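Local structure of ABC transporter sugar binding protein (Xanthomonas axonopodis pv. citri, 3UOR) at residues L198-R210 against G220-M233. The protein probably binds maltose or related sugars in the periplasm and delivers them to an ABC transporter for uptake. Residues are numbered along the deposited sequence; the frame is centred on the assembly and turned at random.
Sequences LSFALQQDDRLLR and GAGFRKALGFYDNM
Phe200 and Phe229 meet where helix 195-202 crosses helix 221-235, two helices joined by a short β-hairpin in this periplasmic-binding-protein fold. The short strands 209-210 and 215-216 form the hairpin. The two helix segments run at 136°, with axes 8.4 Å apart at their closest.

The aromatic contact is T-shaped. Phe229 turns its edge to one face of Phe200, and the planes stand at 86°. Phe229 CE2 comes to 3.7 Å from Phe200 CE1, near the rim of that face. Met233 CE also touches the Phe200 ring, at CE2 and CZ.

Small residues let the backbones come close. Ala226 CB lies 3.5 Å from Ala201 CA. Ala201 CB then meets the edge of Phe223, while Leu208 CD2 touches Phe223 CB and CD1. Met384 of helix 377-394 and Val402 and Leu405 of helix 398-412 also pack on Phe223.

Polar contacts gather at the start of helix 221-235. Gly222 N donates to Asp206 OD2 (3.2 Å) on its syn side, 26° out of the carboxylate plane. A water accepts from Phe223 N and lies 3.1 Å from Asp206 OD2. The carboxylate thus faces the helix N-terminus, where the dipole would favour its negative charge.

Gln204 bends at its second torsion, which brings its amide back to the C-terminal end of helix 195-202. Gln204 NE2 donates to Phe200 O at 2.9 Å, while Gln204 OE1 lies 3.3 Å from Lys225 CD.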
loop_
_atom_site.group_PDB
_atom_site.type_symbol
_atom_site.label_atom_id
_atom_site.label_comp_id
_atom_site.label_asym_id
_atom_site.label_seq_id
_atom_site.Cartn_x
_atom_site.Cartn_y
_atom_site.Cartn_z
ATOM N N LEU A 198 -8.435 -3.960 -5.755
ATOM C CA LEU A 198 -8.599 -3.616 -4.345
ATOM C C LEU A 198 -8.774 -2.093 -4.163
ATOM O O LEU A 198 -9.653 -1.654 -3.418
ATOM C CB LEU A 198 -7.431 -4.144 -3.511
ATOM C CG LEU A 198 -7.445 -3.717 -2.043
ATOM C CD1 LEU A 198 -8.709 -4.229 -1.374
ATOM C CD2 LEU A 198 -6.217 -4.272 -1.320
ATOM N N SER A 199 -7.953 -1.300 -4.851
ATOM C CA SER A 199 -8.047 0.168 -4.745
ATOM C C SER A 199 -9.462 0.617 -5.076
ATOM O O SER A 199 -10.075 1.355 -4.315
ATOM C CB SER A 199 -7.060 0.865 -5.695
ATOM O OG SER A 199 -5.730 0.530 -5.345
ATOM N N PHE A 200 -9.990 0.151 -6.209
ATOM C CA PHE A 200 -11.328 0.557 -6.640
ATOM C C PHE A 200 -12.417 0.060 -5.696
ATOM O O PHE A 200 -13.456 0.703 -5.561
ATOM C CB PHE A 200 -11.603 0.116 -8.095
ATOM C CG PHE A 200 -10.718 0.791 -9.088
ATOM C CD1 PHE A 200 -10.623 2.187 -9.110
ATOM C CD2 PHE A 200 -9.941 0.056 -9.968
ATOM C CE1 PHE A 200 -9.798 2.836 -10.010
ATOM C CE2 PHE A 200 -9.101 0.710 -10.884
ATOM C CZ PHE A 200 -9.036 2.104 -10.900
ATOM N N ALA A 201 -12.190 -1.088 -5.056
ATOM C CA ALA A 201 -13.164 -1.632 -4.101
ATOM C C ALA A 201 -13.153 -0.841 -2.798
ATOM O O ALA A 201 -14.205 -0.630 -2.169
ATOM C CB ALA A 201 -12.881 -3.113 -3.833
ATOM N N LEU A 202 -11.963 -0.396 -2.391
ATOM C CA LEU A 202 -11.845 0.480 -1.224
ATOM C C LEU A 202 -12.530 1.837 -1.412
ATOM O O LEU A 202 -12.788 2.516 -0.438
ATOM C CB LEU A 202 -10.384 0.700 -0.838
ATOM C CG LEU A 202 -9.698 -0.534 -0.296
ATOM C CD1 LEU A 202 -8.203 -0.260 -0.110
ATOM C CD2 LEU A 202 -10.353 -0.886 0.991
ATOM N N GLN A 203 -12.813 2.240 -2.655
ATOM C CA GLN A 203 -13.507 3.520 -2.882
ATOM C C GLN A 203 -15.022 3.453 -2.648
ATOM O O GLN A 203 -15.715 4.430 -2.888
ATOM C CB GLN A 203 -13.227 4.065 -4.291
ATOM C CG GLN A 203 -11.748 4.299 -4.568
ATOM C CD GLN A 203 -11.515 4.721 -5.978
ATOM O OE1 GLN A 203 -12.331 4.442 -6.866
ATOM N NE2 GLN A 203 -10.405 5.407 -6.211
ATOM N N GLN A 204 -15.530 2.315 -2.178
ATOM C CA GLN A 204 -16.976 2.132 -2.023
ATOM C C GLN A 204 -17.342 2.321 -0.565
ATOM O O GLN A 204 -16.501 2.161 0.296
ATOM C CB GLN A 204 -17.398 0.725 -2.480
ATOM C CG GLN A 204 -16.902 0.328 -3.899
ATOM C CD GLN A 204 -17.183 1.408 -4.946
ATOM O OE1 GLN A 204 -18.306 1.901 -5.055
ATOM N NE2 GLN A 204 -16.151 1.783 -5.715
ATOM N N ASP A 205 -18.609 2.600 -0.287
ATOM C CA ASP A 205 -19.055 2.892 1.069
ATOM C C ASP A 205 -19.159 1.672 1.942
ATOM O O ASP A 205 -19.138 1.778 3.169
ATOM C CB ASP A 205 -20.422 3.561 1.042
ATOM C CG ASP A 205 -20.342 5.000 0.621
ATOM O OD1 ASP A 205 -19.303 5.632 0.921
ATOM O OD2 ASP A 205 -21.304 5.492 -0.013
ATOM N N ASP A 206 -19.308 0.509 1.326
ATOM C CA ASP A 206 -19.451 -0.685 2.144
ATOM C C ASP A 206 -18.113 -1.395 2.330
ATOM O O ASP A 206 -17.121 -1.065 1.688
ATOM C CB ASP A 206 -20.606 -1.605 1.673
ATOM C CG ASP A 206 -20.368 -2.214 0.301
ATOM O OD1 ASP A 206 -19.383 -1.818 -0.355
ATOM O OD2 ASP A 206 -21.167 -3.097 -0.111
ATOM N N ARG A 207 -18.097 -2.336 3.256
ATOM C CA ARG A 207 -16.899 -3.039 3.668
ATOM C C ARG A 207 -16.806 -4.360 2.875
ATOM O O ARG A 207 -17.830 -4.938 2.518
ATOM C CB ARG A 207 -17.048 -3.308 5.160
ATOM C CG ARG A 207 -15.811 -3.708 5.919
ATOM C CD ARG A 207 -16.186 -3.951 7.388
ATOM N NE ARG A 207 -15.047 -4.418 8.158
ATOM C CZ ARG A 207 -13.934 -3.718 8.323
ATOM N NH1 ARG A 207 -13.829 -2.513 7.780
ATOM N NH2 ARG A 207 -12.932 -4.215 9.043
ATOM N N LEU A 208 -15.589 -4.817 2.586
ATOM C CA LEU A 208 -15.379 -6.061 1.843
ATOM C C LEU A 208 -15.677 -7.331 2.651
ATOM O O LEU A 208 -15.814 -8.413 2.077
ATOM C CB LEU A 208 -13.962 -6.105 1.282
ATOM C CG LEU A 208 -13.772 -5.207 0.062
ATOM C CD1 LEU A 208 -12.331 -5.190 -0.385
ATOM C CD2 LEU A 208 -14.677 -5.671 -1.080
ATOM N N LEU A 209 -15.762 -7.216 3.976
ATOM C CA LEU A 209 -16.217 -8.338 4.817
ATOM C C LEU A 209 -17.433 -7.869 5.596
ATOM O O LEU A 209 -17.705 -6.670 5.658
ATOM C CB LEU A 209 -15.123 -8.767 5.801
ATOM C CG LEU A 209 -13.794 -9.206 5.187
ATOM C CD1 LEU A 209 -12.837 -9.632 6.303
ATOM C CD2 LEU A 209 -14.042 -10.365 4.206
ATOM N N ARG A 210 -18.164 -8.793 6.198
ATOM C CA ARG A 210 -19.354 -8.403 6.943
ATOM C C ARG A 210 -19.510 -9.244 8.189
ATOM O O ARG A 210 -18.836 -10.265 8.354
ATOM C CB ARG A 210 -20.610 -8.554 6.086
ATOM C CG ARG A 210 -20.834 -10.004 5.612
ATOM C CD ARG A 210 -21.992 -10.115 4.632
ATOM N NE ARG A 210 -22.102 -11.474 4.128
ATOM C CZ ARG A 210 -22.706 -12.457 4.782
ATOM N NH1 ARG A 210 -23.258 -12.214 5.964
ATOM N NH2 ARG A 210 -22.748 -13.684 4.260
ATOM N N GLY A 220 -21.657 -7.964 -2.013
ATOM C CA GLY A 220 -22.221 -6.648 -1.720
ATOM C C GLY A 220 -22.170 -5.715 -2.915
ATOM O O GLY A 220 -21.419 -5.962 -3.870
ATOM N N ALA A 221 -22.964 -4.643 -2.868
ATOM C CA ALA A 221 -23.015 -3.670 -3.968
ATOM C C ALA A 221 -21.657 -3.070 -4.325
ATOM O O ALA A 221 -21.339 -2.877 -5.496
ATOM C CB ALA A 221 -24.032 -2.548 -3.663
ATOM N N GLY A 222 -20.853 -2.771 -3.313
ATOM C CA GLY A 222 -19.598 -2.087 -3.552
ATOM C C GLY A 222 -18.650 -2.931 -4.372
ATOM O O GLY A 222 -18.124 -2.480 -5.404
ATOM N N PHE A 223 -18.412 -4.162 -3.933
ATOM C CA PHE A 223 -17.499 -4.989 -4.718
ATOM C C PHE A 223 -18.015 -5.235 -6.141
ATOM O O PHE A 223 -17.236 -5.181 -7.111
ATOM C CB PHE A 223 -17.096 -6.298 -4.048
ATOM C CG PHE A 223 -16.026 -7.020 -4.818
ATOM C CD1 PHE A 223 -14.729 -6.523 -4.840
ATOM C CD2 PHE A 223 -16.325 -8.130 -5.590
ATOM C CE1 PHE A 223 -13.736 -7.146 -5.579
ATOM C CE2 PHE A 223 -15.330 -8.778 -6.330
ATOM C CZ PHE A 223 -14.042 -8.276 -6.340
ATOM N N ARG A 224 -19.322 -5.451 -6.277
ATOM C CA ARG A 224 -19.904 -5.616 -7.607
ATOM C C ARG A 224 -19.660 -4.400 -8.492
ATOM O O ARG A 224 -19.448 -4.540 -9.702
ATOM C CB ARG A 224 -21.402 -5.894 -7.523
ATOM C CG ARG A 224 -21.741 -7.265 -6.946
ATOM C CD ARG A 224 -23.250 -7.394 -6.874
ATOM N NE ARG A 224 -23.733 -8.625 -6.240
ATOM C CZ ARG A 224 -24.063 -9.724 -6.911
ATOM N NH1 ARG A 224 -23.916 -9.768 -8.228
ATOM N NH2 ARG A 224 -24.538 -10.771 -6.270
ATOM N N LYS A 225 -19.702 -3.205 -7.904
ATOM C CA LYS A 225 -19.502 -1.973 -8.686
ATOM C C LYS A 225 -18.014 -1.906 -9.098
ATOM O O LYS A 225 -17.678 -1.629 -10.250
ATOM C CB LYS A 225 -19.917 -0.742 -7.868
ATOM C CG LYS A 225 -20.128 0.549 -8.657
ATOM C CD LYS A 225 -20.240 1.753 -7.695
ATOM C CE LYS A 225 -20.874 3.006 -8.316
ATOM N NZ LYS A 225 -20.095 3.635 -9.411
ATOM N N ALA A 226 -17.131 -2.227 -8.161
ATOM C CA ALA A 226 -15.686 -2.213 -8.417
ATOM C C ALA A 226 -15.270 -3.264 -9.448
ATOM O O ALA A 226 -14.504 -2.990 -10.393
ATOM C CB ALA A 226 -14.910 -2.416 -7.083
ATOM N N LEU A 227 -15.766 -4.480 -9.264
ATOM C CA LEU A 227 -15.578 -5.526 -10.277
ATOM C C LEU A 227 -16.059 -5.064 -11.652
ATOM O O LEU A 227 -15.376 -5.243 -12.662
ATOM C CB LEU A 227 -16.307 -6.834 -9.893
ATOM C CG LEU A 227 -16.095 -7.999 -10.878
ATOM C CD1 LEU A 227 -14.574 -8.286 -10.995
ATOM C CD2 LEU A 227 -16.848 -9.247 -10.397
ATOM N N GLY A 228 -17.233 -4.455 -11.692
ATOM C CA GLY A 228 -17.763 -3.974 -12.959
ATOM C C GLY A 228 -16.849 -2.973 -13.656
ATOM O O GLY A 228 -16.530 -3.115 -14.853
ATOM N N PHE A 229 -16.431 -1.952 -12.905
ATOM C CA PHE A 229 -15.566 -0.877 -13.422
ATOM C C PHE A 229 -14.217 -1.448 -13.898
ATOM O O PHE A 229 -13.744 -1.144 -14.990
ATOM C CB PHE A 229 -15.348 0.175 -12.318
ATOM C CG PHE A 229 -14.508 1.352 -12.737
ATOM C CD1 PHE A 229 -14.936 2.207 -13.746
ATOM C CD2 PHE A 229 -13.314 1.634 -12.078
ATOM C CE1 PHE A 229 -14.169 3.308 -14.119
ATOM C CE2 PHE A 229 -12.544 2.721 -12.433
ATOM C CZ PHE A 229 -12.968 3.574 -13.458
ATOM N N TYR A 230 -13.613 -2.296 -13.070
ATOM C CA TYR A 230 -12.336 -2.928 -13.387
ATOM C C TYR A 230 -12.423 -3.869 -14.621
ATOM O O TYR A 230 -11.629 -3.765 -15.557
ATOM C CB TYR A 230 -11.861 -3.696 -12.144
ATOM C CG TYR A 230 -10.610 -4.523 -12.302
ATOM C CD1 TYR A 230 -9.344 -3.945 -12.158
ATOM C CD2 TYR A 230 -10.680 -5.900 -12.531
ATOM C CE1 TYR A 230 -8.188 -4.716 -12.258
ATOM C CE2 TYR A 230 -9.524 -6.677 -12.641
ATOM C CZ TYR A 230 -8.283 -6.077 -12.491
ATOM O OH TYR A 230 -7.126 -6.813 -12.584
ATOM N N ASP A 231 -13.388 -4.777 -14.634
ATOM C CA ASP A 231 -13.541 -5.699 -15.775
ATOM C C ASP A 231 -13.798 -4.922 -17.072
ATOM O O ASP A 231 -13.230 -5.228 -18.128
ATOM C CB ASP A 231 -14.687 -6.665 -15.503
ATOM C CG ASP A 231 -14.843 -7.717 -16.591
ATOM O OD1 ASP A 231 -13.824 -8.139 -17.184
ATOM O OD2 ASP A 231 -15.993 -8.138 -16.823
ATOM N N ASN A 232 -14.641 -3.898 -16.990
ATOM C CA ASN A 232 -14.994 -3.121 -18.179
ATOM C C ASN A 232 -13.775 -2.593 -18.942
ATOM O O ASN A 232 -13.797 -2.531 -20.161
ATOM C CB ASN A 232 -15.925 -1.961 -17.818
ATOM C CG ASN A 232 -16.428 -1.228 -19.041
ATOM O OD1 ASN A 232 -17.131 -1.795 -19.875
ATOM N ND2 ASN A 232 -16.081 0.047 -19.150
ATOM N N MET A 233 -12.720 -2.201 -18.230
ATOM C CA MET A 233 -11.540 -1.636 -18.885
ATOM C C MET A 233 -10.862 -2.650 -19.812
ATOM O O MET A 233 -10.339 -2.286 -20.855
ATOM C CB MET A 233 -10.513 -1.143 -17.854
ATOM C CG MET A 233 -11.022 -0.001 -16.954
ATOM S SD MET A 233 -9.661 0.743 -16.012
ATOM C CE MET A 233 -10.555 1.153 -14.522
HETATM O O HOH W 1 -18.966 -4.954 -1.317
#